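Local coordinates for protein endoglucanase (Thermotoga maritima, PDB 1VHO) that probably acts as an M42-family aminopeptidase that uses two divalent metal cations per subunit to hydrolyse peptides, at residues 10-15 against 164-169; 43-48 against 213-218; 47-52 against 199-204; 80-85 against 137-142; 170-175 against 311-316. All coordinates share one frame; numbering follows the deposited sequence.

Contact 1 (10-15 against 164-169); sequences LLMELS and GKVVGK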
# COMPACT_ATOMS: atom_id res chain seq x y z
N LEU A 10 11.48 -8.57 -0.62
CA LEU A 10 10.94 -7.53 0.24
C LEU A 10 9.43 -7.36 -0.04
O LEU A 10 8.64 -7.17 0.88
CB LEU A 10 11.63 -6.18 -0.02
CG LEU A 10 11.02 -4.91 0.60
CD1 LEU A 10 11.07 -4.92 2.10
CD2 LEU A 10 11.79 -3.69 0.06
N LEU A 11 9.09 -7.32 -1.33
CA LEU A 11 7.68 -7.21 -1.73
C LEU A 11 6.89 -8.42 -1.24
O LEU A 11 5.75 -8.18 -0.77
CB LEU A 11 7.59 -7.05 -3.25
CG LEU A 11 8.12 -5.70 -3.77
CD1 LEU A 11 8.21 -5.75 -5.31
CD2 LEU A 11 7.20 -4.56 -3.33
N MSE A 12 7.38 -9.63 -1.38
CA MSE A 12 6.61 -10.79 -0.87
C MSE A 12 6.41 -10.73 0.63
O MSE A 12 5.28 -10.95 1.16
CB MSE A 12 7.35 -12.08 -1.29
CG MSE A 12 7.15 -12.37 -2.78
SE MSE A 12 7.86 -14.12 -3.16
CE MSE A 12 9.71 -13.74 -3.01
N GLU A 13 7.44 -10.28 1.37
CA GLU A 13 7.31 -10.21 2.82
C GLU A 13 6.29 -9.13 3.20
O GLU A 13 5.50 -9.38 4.11
CB GLU A 13 8.65 -9.95 3.54
CG GLU A 13 9.61 -11.12 3.35
CD GLU A 13 10.86 -11.03 4.23
OE1 GLU A 13 11.20 -10.03 4.86
OE2 GLU A 13 11.57 -12.05 4.27
N LEU A 14 6.29 -8.01 2.48
CA LEU A 14 5.35 -6.90 2.81
C LEU A 14 3.92 -7.34 2.50
O LEU A 14 3.02 -7.09 3.26
CB LEU A 14 5.70 -5.63 2.04
CG LEU A 14 6.94 -4.84 2.57
CD1 LEU A 14 7.37 -3.80 1.54
CD2 LEU A 14 6.55 -4.19 3.89
N SER A 15 3.78 -8.04 1.37
CA SER A 15 2.45 -8.55 0.98
C SER A 15 1.90 -9.56 1.99
O SER A 15 0.70 -9.50 2.34
CB SER A 15 2.63 -9.21 -0.39
OG SER A 15 1.42 -9.90 -0.73
N GLY A 164 9.64 -13.20 -13.19
CA GLY A 164 10.14 -11.90 -12.79
C GLY A 164 9.08 -11.02 -12.10
O GLY A 164 9.35 -9.82 -11.97
N LYS A 165 7.86 -11.48 -11.92
CA LYS A 165 6.82 -10.66 -11.27
C LYS A 165 6.57 -11.18 -9.85
O LYS A 165 6.97 -12.30 -9.54
CB LYS A 165 5.51 -10.77 -12.02
CG LYS A 165 5.56 -10.47 -13.52
CD LYS A 165 6.00 -9.02 -13.75
CE LYS A 165 5.77 -8.64 -15.22
NZ LYS A 165 6.99 -9.02 -16.02
N VAL A 166 5.96 -10.36 -9.02
CA VAL A 166 5.59 -10.73 -7.65
C VAL A 166 4.04 -10.69 -7.64
O VAL A 166 3.51 -9.74 -8.17
CB VAL A 166 6.13 -9.80 -6.56
CG1 VAL A 166 5.49 -10.10 -5.19
CG2 VAL A 166 7.64 -10.10 -6.43
N VAL A 167 3.42 -11.73 -7.11
CA VAL A 167 1.95 -11.80 -7.06
C VAL A 167 1.56 -12.00 -5.58
O VAL A 167 2.15 -12.83 -4.89
CB VAL A 167 1.44 -13.00 -7.88
CG1 VAL A 167 -0.08 -13.13 -7.75
CG2 VAL A 167 1.77 -12.84 -9.38
N GLY A 168 0.59 -11.20 -5.11
CA GLY A 168 0.21 -11.37 -3.69
C GLY A 168 -0.81 -10.30 -3.31
O GLY A 168 -1.22 -9.48 -4.13
N LYS A 169 -1.38 -10.50 -2.12
CA LYS A 169 -2.42 -9.58 -1.67
C LYS A 169 -1.80 -8.22 -1.30
O LYS A 169 -0.62 -8.16 -0.92
CB LYS A 169 -3.17 -10.10 -0.42
CG LYS A 169 -2.20 -10.35 0.80
CD LYS A 169 -3.08 -10.74 2.00
CE LYS A 169 -2.26 -11.05 3.26
NZ LYS A 169 -1.72 -9.85 3.94
O HOH W 1 0.18 -12.44 -0.51

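Contact 2 (43-48 against 213-218); sequences KTTRHG and TGAYEI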
# COMPACT_ATOMS: atom_id res chain seq x y z
N LYS A 43 9.86 8.08 13.76
CA LYS A 43 8.85 8.34 14.77
C LYS A 43 7.49 7.81 14.35
O LYS A 43 7.15 7.77 13.18
CB LYS A 43 8.72 9.86 15.03
CG LYS A 43 9.84 10.35 15.95
CD LYS A 43 10.07 11.83 15.83
CE LYS A 43 9.20 12.67 16.75
NZ LYS A 43 9.74 14.07 16.78
N THR A 44 6.71 7.45 15.37
CA THR A 44 5.36 6.95 15.16
C THR A 44 4.34 8.00 15.54
O THR A 44 4.58 8.78 16.48
CB THR A 44 5.15 5.65 15.97
OG1 THR A 44 6.19 4.75 15.57
CG2 THR A 44 3.81 5.02 15.63
N THR A 45 3.26 8.13 14.81
CA THR A 45 2.25 9.12 15.20
C THR A 45 1.36 8.46 16.28
O THR A 45 1.54 7.29 16.59
CB THR A 45 1.39 9.55 14.02
OG1 THR A 45 0.56 8.47 13.57
CG2 THR A 45 2.30 10.01 12.87
N ARG A 46 0.37 9.21 16.75
CA ARG A 46 -0.52 8.66 17.77
C ARG A 46 -1.46 7.64 17.14
O ARG A 46 -1.98 6.78 17.86
CB ARG A 46 -1.24 9.77 18.51
CG ARG A 46 -2.23 10.60 17.71
CD ARG A 46 -2.70 11.81 18.51
NE ARG A 46 -3.88 12.44 17.94
CZ ARG A 46 -5.13 11.98 18.06
NH1 ARG A 46 -5.40 10.87 18.74
NH2 ARG A 46 -6.13 12.65 17.50
N HIS A 47 -1.69 7.73 15.84
CA HIS A 47 -2.55 6.78 15.13
C HIS A 47 -1.78 5.55 14.66
O HIS A 47 -2.40 4.57 14.21
CB HIS A 47 -3.30 7.44 13.99
CG HIS A 47 -4.29 8.46 14.44
ND1 HIS A 47 -4.08 9.82 14.31
CD2 HIS A 47 -5.50 8.33 15.04
CE1 HIS A 47 -5.13 10.47 14.79
NE2 HIS A 47 -6.01 9.59 15.23
N GLY A 48 -0.45 5.58 14.71
CA GLY A 48 0.36 4.44 14.33
C GLY A 48 1.11 4.58 13.00
O GLY A 48 1.75 3.59 12.59
N THR A 213 2.67 15.39 10.03
CA THR A 213 2.74 16.32 11.16
C THR A 213 2.41 15.69 12.49
O THR A 213 2.70 16.27 13.55
CB THR A 213 1.95 17.61 10.97
OG1 THR A 213 0.59 17.34 10.62
CG2 THR A 213 2.56 18.44 9.83
N GLY A 214 1.99 14.41 12.48
CA GLY A 214 1.74 13.70 13.74
C GLY A 214 3.08 13.31 14.34
O GLY A 214 3.15 12.84 15.49
N ALA A 215 4.15 13.44 13.56
CA ALA A 215 5.50 13.14 13.95
C ALA A 215 6.44 14.33 13.87
O ALA A 215 7.32 14.49 14.71
CB ALA A 215 6.08 12.04 13.02
N TYR A 216 6.43 15.10 12.78
CA TYR A 216 7.32 16.24 12.61
C TYR A 216 6.56 17.47 12.15
O TYR A 216 5.90 17.47 11.10
CB TYR A 216 8.40 15.93 11.55
CG TYR A 216 9.38 14.86 11.95
CD1 TYR A 216 10.49 15.14 12.72
CD2 TYR A 216 9.14 13.54 11.55
CE1 TYR A 216 11.38 14.14 13.07
CE2 TYR A 216 10.01 12.52 11.92
CZ TYR A 216 11.12 12.83 12.68
OH TYR A 216 11.98 11.82 13.04
N GLU A 217 6.58 18.52 12.96
CA GLU A 217 5.85 19.75 12.63
C GLU A 217 6.66 20.55 11.60
O GLU A 217 7.39 21.47 11.96
CB GLU A 217 5.66 20.61 13.89
N ILE A 218 6.57 20.16 10.34
CA ILE A 218 7.28 20.80 9.26
C ILE A 218 6.33 21.00 8.08
O ILE A 218 5.27 20.39 8.03
CB ILE A 218 8.45 19.92 8.77
CG1 ILE A 218 7.90 18.55 8.31
CG2 ILE A 218 9.55 19.73 9.78
CD1 ILE A 218 8.73 18.01 7.15
O HOH W 2 0.82 12.11 16.70

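Contact 3 (47-52 against 199-204); sequences HGSLIG and VFSVQE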
# COMPACT_ATOMS: atom_id res chain seq x y z
N HIS A 47 -1.69 7.73 15.84
CA HIS A 47 -2.55 6.78 15.13
C HIS A 47 -1.78 5.55 14.66
O HIS A 47 -2.40 4.57 14.21
CB HIS A 47 -3.30 7.44 13.99
CG HIS A 47 -4.29 8.46 14.44
ND1 HIS A 47 -4.08 9.82 14.31
CD2 HIS A 47 -5.50 8.33 15.04
CE1 HIS A 47 -5.13 10.47 14.79
NE2 HIS A 47 -6.01 9.59 15.23
N GLY A 48 -0.45 5.58 14.71
CA GLY A 48 0.36 4.44 14.33
C GLY A 48 1.11 4.58 13.00
O GLY A 48 1.75 3.59 12.59
N SER A 49 1.15 5.76 12.43
CA SER A 49 1.89 5.97 11.16
C SER A 49 3.37 6.05 11.48
O SER A 49 3.74 6.33 12.65
CB SER A 49 1.45 7.21 10.41
OG SER A 49 0.12 7.14 9.91
N LEU A 50 4.24 5.75 10.54
CA LEU A 50 5.66 5.78 10.76
C LEU A 50 6.33 6.79 9.81
O LEU A 50 6.01 6.79 8.61
CB LEU A 50 6.26 4.38 10.56
CG LEU A 50 7.77 4.25 10.66
CD1 LEU A 50 8.23 4.25 12.12
CD2 LEU A 50 8.27 2.97 9.99
N ILE A 51 7.16 7.67 10.34
CA ILE A 51 7.88 8.65 9.50
C ILE A 51 9.37 8.44 9.65
O ILE A 51 9.90 8.50 10.78
CB ILE A 51 7.52 10.12 9.81
CG1 ILE A 51 6.08 10.42 9.43
CG2 ILE A 51 8.46 11.06 8.99
CD1 ILE A 51 5.00 9.95 10.40
N GLY A 52 10.06 8.06 8.57
CA GLY A 52 11.52 7.84 8.64
C GLY A 52 12.17 9.20 8.32
O GLY A 52 11.71 9.82 7.32
N VAL A 199 7.00 8.77 4.66
CA VAL A 199 5.83 8.56 5.49
C VAL A 199 4.97 7.36 5.09
O VAL A 199 4.53 7.24 3.95
CB VAL A 199 4.96 9.84 5.38
CG1 VAL A 199 3.70 9.74 6.25
CG2 VAL A 199 5.77 11.10 5.69
N PHE A 200 4.80 6.46 6.04
CA PHE A 200 4.00 5.25 5.91
C PHE A 200 2.73 5.47 6.75
O PHE A 200 2.70 5.29 7.98
CB PHE A 200 4.81 4.03 6.41
CG PHE A 200 6.14 3.84 5.72
CD1 PHE A 200 7.29 4.46 6.23
CD2 PHE A 200 6.25 3.08 4.57
CE1 PHE A 200 8.52 4.28 5.60
CE2 PHE A 200 7.47 2.92 3.91
CZ PHE A 200 8.62 3.53 4.45
N SER A 201 1.66 5.88 6.10
CA SER A 201 0.41 6.24 6.70
C SER A 201 -0.59 5.13 6.94
O SER A 201 -0.93 4.39 6.02
CB SER A 201 -0.30 7.27 5.76
OG SER A 201 -1.35 7.92 6.45
N VAL A 202 -1.15 5.15 8.16
CA VAL A 202 -2.19 4.15 8.47
C VAL A 202 -3.55 4.72 8.13
O VAL A 202 -3.72 5.92 7.86
CB VAL A 202 -2.13 3.70 9.93
CG1 VAL A 202 -0.79 3.05 10.22
CG2 VAL A 202 -2.35 4.92 10.85
N GLN A 203 -4.59 3.89 8.16
CA GLN A 203 -5.91 4.31 7.78
C GLN A 203 -6.53 5.45 8.59
O GLN A 203 -7.19 6.30 8.00
CB GLN A 203 -6.88 3.12 7.84
CG GLN A 203 -8.09 3.32 6.93
CD GLN A 203 -9.34 3.57 7.74
OE1 GLN A 203 -9.28 3.49 8.97
NE2 GLN A 203 -10.44 3.85 7.06
N GLU A 204 -6.30 5.47 9.89
CA GLU A 204 -6.92 6.48 10.73
C GLU A 204 -6.36 7.88 10.69
O GLU A 204 -6.80 8.69 11.53
CB GLU A 204 -7.01 5.95 12.18
CG GLU A 204 -8.11 4.89 12.33
CD GLU A 204 -8.09 4.19 13.67
OE1 GLU A 204 -7.55 4.75 14.65
OE2 GLU A 204 -8.63 3.06 13.78
O HOH W 3 -4.78 3.58 14.11

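Contact 4 (80-85 against 137-142); sequences GQFARL and FVDLSL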
# COMPACT_ATOMS: atom_id res chain seq x y z
N GLY A 80 -26.51 -19.28 14.24
CA GLY A 80 -26.55 -20.70 13.83
C GLY A 80 -25.12 -21.08 13.45
O GLY A 80 -24.17 -20.69 14.11
N GLN A 81 -24.96 -21.81 12.33
CA GLN A 81 -23.60 -22.17 11.94
C GLN A 81 -22.97 -21.13 11.03
O GLN A 81 -21.86 -21.37 10.54
CB GLN A 81 -23.58 -23.55 11.28
CG GLN A 81 -24.25 -23.61 9.94
CD GLN A 81 -24.43 -25.01 9.38
OE1 GLN A 81 -25.54 -25.51 9.47
NE2 GLN A 81 -23.43 -25.61 8.73
N PHE A 82 -23.60 -19.98 10.79
CA PHE A 82 -23.01 -19.01 9.87
C PHE A 82 -22.56 -17.71 10.51
O PHE A 82 -23.29 -17.03 11.24
CB PHE A 82 -23.94 -18.74 8.68
CG PHE A 82 -24.39 -19.99 7.97
CD1 PHE A 82 -23.52 -20.73 7.18
CD2 PHE A 82 -25.70 -20.46 8.12
CE1 PHE A 82 -23.91 -21.89 6.55
CE2 PHE A 82 -26.10 -21.63 7.50
CZ PHE A 82 -25.22 -22.35 6.70
N ALA A 83 -21.29 -17.35 10.31
CA ALA A 83 -20.78 -16.07 10.82
C ALA A 83 -20.80 -15.08 9.65
O ALA A 83 -20.28 -15.37 8.55
CB ALA A 83 -19.40 -16.16 11.40
N ARG A 84 -21.35 -13.90 9.89
CA ARG A 84 -21.40 -12.88 8.85
C ARG A 84 -20.18 -11.95 8.95
O ARG A 84 -19.80 -11.63 10.06
CB ARG A 84 -22.68 -12.01 9.03
CG ARG A 84 -22.60 -10.80 8.10
CD ARG A 84 -23.76 -9.85 8.32
NE ARG A 84 -24.96 -10.31 7.62
CZ ARG A 84 -26.17 -9.81 7.90
NH1 ARG A 84 -26.30 -8.88 8.85
NH2 ARG A 84 -27.22 -10.26 7.25
N LEU A 85 -19.59 -11.57 7.82
CA LEU A 85 -18.43 -10.68 7.84
C LEU A 85 -18.76 -9.34 7.18
O LEU A 85 -19.39 -9.37 6.12
CB LEU A 85 -17.27 -11.27 7.01
CG LEU A 85 -16.72 -12.63 7.45
CD1 LEU A 85 -15.56 -13.04 6.53
CD2 LEU A 85 -16.23 -12.58 8.88
N PHE A 137 -20.18 -14.55 4.24
CA PHE A 137 -20.21 -15.39 5.44
C PHE A 137 -19.21 -16.53 5.37
O PHE A 137 -18.67 -16.83 4.31
CB PHE A 137 -21.62 -16.03 5.59
CG PHE A 137 -21.96 -17.07 4.58
CD1 PHE A 137 -21.76 -18.42 4.84
CD2 PHE A 137 -22.47 -16.73 3.33
CE1 PHE A 137 -22.05 -19.38 3.89
CE2 PHE A 137 -22.78 -17.67 2.37
CZ PHE A 137 -22.56 -19.02 2.65
N VAL A 138 -19.00 -17.16 6.52
CA VAL A 138 -18.18 -18.37 6.59
C VAL A 138 -19.01 -19.38 7.39
O VAL A 138 -19.84 -18.91 8.21
CB VAL A 138 -16.79 -18.20 7.16
CG1 VAL A 138 -15.95 -17.37 6.17
CG2 VAL A 138 -16.74 -17.62 8.56
N ASP A 139 -18.90 -20.64 7.05
CA ASP A 139 -19.63 -21.73 7.72
C ASP A 139 -18.79 -22.17 8.92
O ASP A 139 -17.72 -22.78 8.74
CB ASP A 139 -19.87 -22.86 6.72
CG ASP A 139 -20.76 -23.99 7.23
OD1 ASP A 139 -20.75 -24.25 8.45
OD2 ASP A 139 -21.41 -24.62 6.38
N LEU A 140 -19.22 -21.83 10.11
CA LEU A 140 -18.56 -22.13 11.38
C LEU A 140 -18.36 -23.58 11.70
O LEU A 140 -17.43 -23.94 12.45
CB LEU A 140 -19.32 -21.47 12.53
CG LEU A 140 -18.91 -20.08 13.00
CD1 LEU A 140 -18.15 -19.28 11.95
CD2 LEU A 140 -20.14 -19.32 13.47
N SER A 141 -19.14 -24.49 11.08
CA SER A 141 -18.97 -25.90 11.35
C SER A 141 -17.65 -26.39 10.76
O SER A 141 -17.24 -27.51 11.05
CB SER A 141 -20.16 -26.71 10.81
OG SER A 141 -20.12 -26.69 9.41
N LEU A 142 -17.02 -25.61 9.88
CA LEU A 142 -15.75 -25.91 9.27
C LEU A 142 -14.57 -25.41 10.10
O LEU A 142 -13.43 -25.73 9.74
CB LEU A 142 -15.63 -25.33 7.86
CG LEU A 142 -16.60 -25.95 6.83
CD1 LEU A 142 -16.59 -25.22 5.51
CD2 LEU A 142 -16.31 -27.43 6.61

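Contact 5 (170-175 against 311-316); sequences ALDNRA and PVEMVD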
# COMPACT_ATOMS: atom_id res chain seq x y z
N ALA A 170 -2.68 -7.23 -1.23
CA ALA A 170 -2.29 -5.90 -0.74
C ALA A 170 -1.11 -5.20 -1.38
O ALA A 170 -0.67 -4.15 -0.84
CB ALA A 170 -1.99 -5.99 0.78
N LEU A 171 -0.73 -5.58 -2.60
CA LEU A 171 0.36 -4.83 -3.25
C LEU A 171 -0.05 -3.45 -3.65
O LEU A 171 0.79 -2.56 -3.82
CB LEU A 171 0.93 -5.68 -4.42
CG LEU A 171 1.67 -6.94 -3.99
CD1 LEU A 171 1.84 -7.91 -5.16
CD2 LEU A 171 3.05 -6.64 -3.40
N ASP A 172 -1.37 -3.14 -3.79
CA ASP A 172 -1.80 -1.81 -4.13
C ASP A 172 -1.27 -0.78 -3.12
O ASP A 172 -1.25 0.41 -3.44
CB ASP A 172 -3.31 -1.70 -4.36
CG ASP A 172 -4.08 -2.29 -3.18
OD1 ASP A 172 -3.94 -1.78 -2.06
OD2 ASP A 172 -4.77 -3.31 -3.36
N ASN A 173 -0.95 -1.20 -1.87
CA ASN A 173 -0.30 -0.28 -0.95
C ASN A 173 1.12 -0.78 -0.62
O ASN A 173 2.08 -0.01 -0.49
CB ASN A 173 -1.07 -0.18 0.40
CG ASN A 173 -2.32 0.66 0.24
OD1 ASN A 173 -2.35 1.54 -0.65
ND2 ASN A 173 -3.27 0.55 1.16
N ARG A 174 1.28 -2.10 -0.49
CA ARG A 174 2.59 -2.66 -0.08
C ARG A 174 3.70 -2.47 -1.12
O ARG A 174 4.87 -2.31 -0.73
CB ARG A 174 2.47 -4.09 0.37
CG ARG A 174 1.50 -4.36 1.55
CD ARG A 174 2.05 -3.84 2.90
NE ARG A 174 0.89 -3.72 3.80
CZ ARG A 174 0.15 -4.70 4.29
NH1 ARG A 174 0.41 -5.99 4.04
NH2 ARG A 174 -0.96 -4.34 4.98
N ALA A 175 3.37 -2.40 -2.41
CA ALA A 175 4.45 -2.17 -3.39
C ALA A 175 5.01 -0.77 -3.16
O ALA A 175 6.24 -0.61 -3.23
CB ALA A 175 3.91 -2.27 -4.82
N PRO A 311 -6.85 -11.08 -4.68
CA PRO A 311 -5.78 -11.64 -3.82
C PRO A 311 -4.49 -11.82 -4.59
O PRO A 311 -3.43 -12.11 -4.00
CB PRO A 311 -6.32 -13.02 -3.43
CG PRO A 311 -7.84 -12.86 -3.53
CD PRO A 311 -7.95 -12.04 -4.85
N VAL A 312 -4.52 -11.79 -5.91
CA VAL A 312 -3.34 -11.99 -6.75
C VAL A 312 -2.93 -10.78 -7.58
O VAL A 312 -2.65 -10.87 -8.79
CB VAL A 312 -3.49 -13.24 -7.64
CG1 VAL A 312 -3.45 -14.50 -6.78
CG2 VAL A 312 -4.79 -13.17 -8.44
N GLU A 313 -2.84 -9.61 -6.90
CA GLU A 313 -2.33 -8.43 -7.60
C GLU A 313 -0.93 -8.79 -8.11
O GLU A 313 -0.24 -9.50 -7.40
CB GLU A 313 -2.22 -7.22 -6.66
CG GLU A 313 -3.69 -6.82 -6.26
CD GLU A 313 -3.69 -5.66 -5.28
OE1 GLU A 313 -2.74 -5.52 -4.50
OE2 GLU A 313 -4.71 -4.91 -5.25
N MSE A 314 -0.49 -8.16 -9.18
CA MSE A 314 0.83 -8.49 -9.72
C MSE A 314 1.63 -7.23 -10.02
O MSE A 314 1.07 -6.27 -10.58
CB MSE A 314 0.61 -9.25 -11.06
CG MSE A 314 1.97 -9.57 -11.73
SE MSE A 314 1.65 -10.39 -13.45
CE MSE A 314 1.06 -12.12 -12.90
N VAL A 315 2.86 -7.17 -9.55
CA VAL A 315 3.71 -6.00 -9.83
C VAL A 315 5.07 -6.53 -10.36
O VAL A 315 5.43 -7.71 -10.13
CB VAL A 315 4.01 -5.13 -8.60
CG1 VAL A 315 2.70 -4.50 -8.07
CG2 VAL A 315 4.68 -5.96 -7.50
N ASP A 316 5.78 -5.64 -11.03
CA ASP A 316 7.13 -5.98 -11.51
C ASP A 316 8.12 -5.34 -10.56
O ASP A 316 8.20 -4.11 -10.46
CB ASP A 316 7.29 -5.34 -12.93
CG ASP A 316 8.55 -5.86 -13.60
OD1 ASP A 316 9.59 -5.94 -12.91
OD2 ASP A 316 8.49 -6.26 -14.79

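Contact 1 (10-15 against 164-169)
K169 lays its side chain along the backbone carbonyl of S15, near the end of helix 7-16. The first torsion sets CG between the backbone N and the carbonyl carbon (chi1 59°). This rotation lets CG and the rest of the chain run beside S15 O. K169 CG lies 3.4 Å from S15 O, and CD passes a little farther off. K169 CE returns to 3.5 Å from S15 O. A final bend at chi4 (76°) brings NZ onto the same oxygen, and K169 NZ donates a hydrogen bond to S15 O of 2.9 Å, almost in line with the C=O bond. The ammonium group also forms salt bridges with E70 and D18, which share its charge.

S15 answers with its own side chain. S15 OG donates to K169 O at 2.7 Å, in the carbonyl plane and on a lone pair. The two residues thus hold each other by two bonds running in opposite directions. A water adds a third link: it donates to S15 OG and accepts from K169 N. G168 has no side chain, which leaves room for S15 OG at 3.4 Å from G168 C.

Toward the start of both segments the contact is apolar. V166 CG1 meets CG of the selenomethionine M12 at 3.7 Å and L11 CB at 4.2 Å.

Over this segment the helix runs nearly parallel to strand 165-168. That strand is the middle one of a small sheet, between strands 160-162 and 313-315. Helices 25-35 and 171-187 take up L10 and L14 of the same helix.

Contact 2 (43-48 against 213-218)
K43 packs its long side chain against A215 and Y216, and this is the fuller half of the contact. K43 CD sits 3.4 Å from Y216 OH and 3.5 Å from Y216 CZ, approaching the ring obliquely. A bend at chi3 (88°) turns the end of the chain back. K43 NZ comes to 4.5 Å from the centroid of the Y216 ring, an off-centre cation-pi contact. It also gives A215 O a weak hydrogen bond. CB of K43 rests 4.0 Å from CB of A215. The Y216 hydroxyl is held by E41. With an alanine at Y216, K43 would probably lose its aromatic partner and E41 the hydroxyl it bonds to.

K43 makes these many contacts although it lies at the surface. T45 is buried, but the G214 side that it meets is sparse. T45 CG2 lies 3.7 Å from G214 C. Beside it a water bridges R46 N and G214 O, accepting from the first and donating to the second.

Here a surface loop after helix 208-213 covers the end of strand 41-44, an edge strand of the large mixed sheet. T45 also reaches the predicted metal site: its OG1 is hydrogen-bonded to E205, a predicted zinc ligand, which would make it a second-shell residue.

Contact 3 (47-52 against 199-204)
L50 and F200 form an antiparallel hydrogen-bonded pair, and I51 and V199 the non-hydrogen-bonded pair next to it. F200 N donates to L50 O at 2.9 Å, and L50 N donates to F200 O in return. Past this pair a side chain carries the ladder on. V202 N donates to S49 OG at 2.9 Å in a nearly straight bond (165°). OG reaches it because it lies beside its own backbone N (chi1 -67°), where it also bonds to E205.

L50 and F200 lie side by side on one face of the sheet and point the same way, with L50 CD2 4.2 Å from F200 CD1. Helix 25-35 covers both, and helix 171-187 also meets F200. On the other face I51 CG1 packs on V199 CG2 at 3.8 Å, toward helix 208-213.

The turn end is held differently. V202 spreads its two methyls against the carbonyl oxygens of H47 and G48: V202 CG2 is 3.4 Å from H47 O, and V202 CG1 is 3.5 Å from G48 O. One face of the H47 ring meets the backbone oxygen E204 O, which stands 3.7 Å from the ring plane over its centre. The ring and the E204 carboxylate are turned nearly at right angles.

E204, in the loop after strand 195-201, is the predicted proton acceptor. A water donates to H47 O and only weakly to E204 OE1, so the carboxylate is lightly tied here. S49 OG is gripped by the V202 N-H and by the E205 carboxylate. This would place it in the second shell of the predicted metal site.

Contact 4 (80-85 against 137-142)
Q81 and D139 meet because their first torsions send both side chains to the same place. Q81 CG stands between the backbone N and the carbonyl carbon (chi1 68°), and its chain runs out extended. D139 turns CG away from its backbone N (chi1 -173°). The Q81 amide then gives NE2 to D139 OD1 at 3.0 Å. The bond is nearly straight and lies in the amide plane; it enters on the syn side of the carboxylate, somewhat out of its plane. OD1 has two more donors: S141 N on the anti side, and S141 OG, 2.7 Å from D139 OD1 and approaching from above the carboxylate plane. OD2 accepts from A118 N. Replacing D139 with an alanine would probably leave the Q81 amide and the S141 donors without their acceptor and free the end of Q81 to turn.

The backbones pair alongside. A83 N and V138 O bond at 3.0 Å, as do V138 N and A83 O. L140 N reaches Q81 O at 2.7 Å where the strand ends. F82 and F137 sit side by side on one face, their ring planes 86° apart, and F82 CD1 is 3.7 Å from F137 CD1. On the other face A83 CB touches L140 CD1 tightly at 3.4 Å, and L85 CD1 comes to V138 CG1.

The backbone of S141 and the carboxylate of D139 make an Asx turn, which leads from strand 137-139 into the 3-10 segment 140-142. That strand is an outermost one of a six-stranded antiparallel sheet. The sheet is consistent with the smaller, inserted domain of M42 aminopeptidases, far from the predicted metal ligands.

Contact 5 (170-175 against 311-316)
The start of helix 171-187, which carries the predicted metal ligand D172, is held here against strand 313-315 by E313 and D172. D172 is predicted to bind both zinc ions. E313 reaches it with an extended chain, its CG lying beside the backbone N (chi1 -67°). E313 OE1 accepts a hydrogen bond from D172 N at 2.8 Å, met on the syn side but well out of the carboxylate plane. The other oxygen, E313 OE2, comes to 2.5 Å from D172 OD2. D172 is folded back for this, with CG between its backbone N and carbonyl carbon (chi1 52°). The two carboxylates are turned 82° against each other. OE2 also accepts from H309 N, where H309 is a predicted ligand of the second zinc. D172 OD1 has its own partner, a salt bridge to R281.

The rest of the contact is mainly apolar. L171 CD1 meets V315 CG2 at 4.2 Å, and A175 CB lies 4.1 Å from V315 CG1. The L171 CD1 methyl also rests against a carbonyl oxygen, E313 O, at 3.4 Å. E313 and V315, alternate residues of the strand, thus face L171 and A175, one helical turn apart.

D172 OD2 and E313 OE2 are closer than two charged carboxylates would be expected to come. The nearby helix N-terminus, the H309 N-H and R281 are likely to ease the negative charge. E313 ties backbone atoms of D172 and H309 to one carboxylate, which would place two predicted metal ligands relative to each other.

Overall arrangement
Contacts 1 and 5 lie side by side, with centres about 7 Å apart. Strand 165-168 leads straight into helix 171-187, and strands 165-168 and 313-315 are neighbours in the small sheet. Contacts 2 and 3 also have centres about 7 Å apart, share H47 and G48, and sit where strands 41-44 and 50-54 adjoin in the large mixed sheet. Contact 4 stands alone in the six-stranded sheet, its centre about 29 to 40 Å from theirs. Its segments lie between the two halves of contacts 1, 2 and 3 along the chain. This fits a separate inserted domain. Contacts 3 and 5 hold predicted active-centre residues, and contact 2 adjoins them through T45.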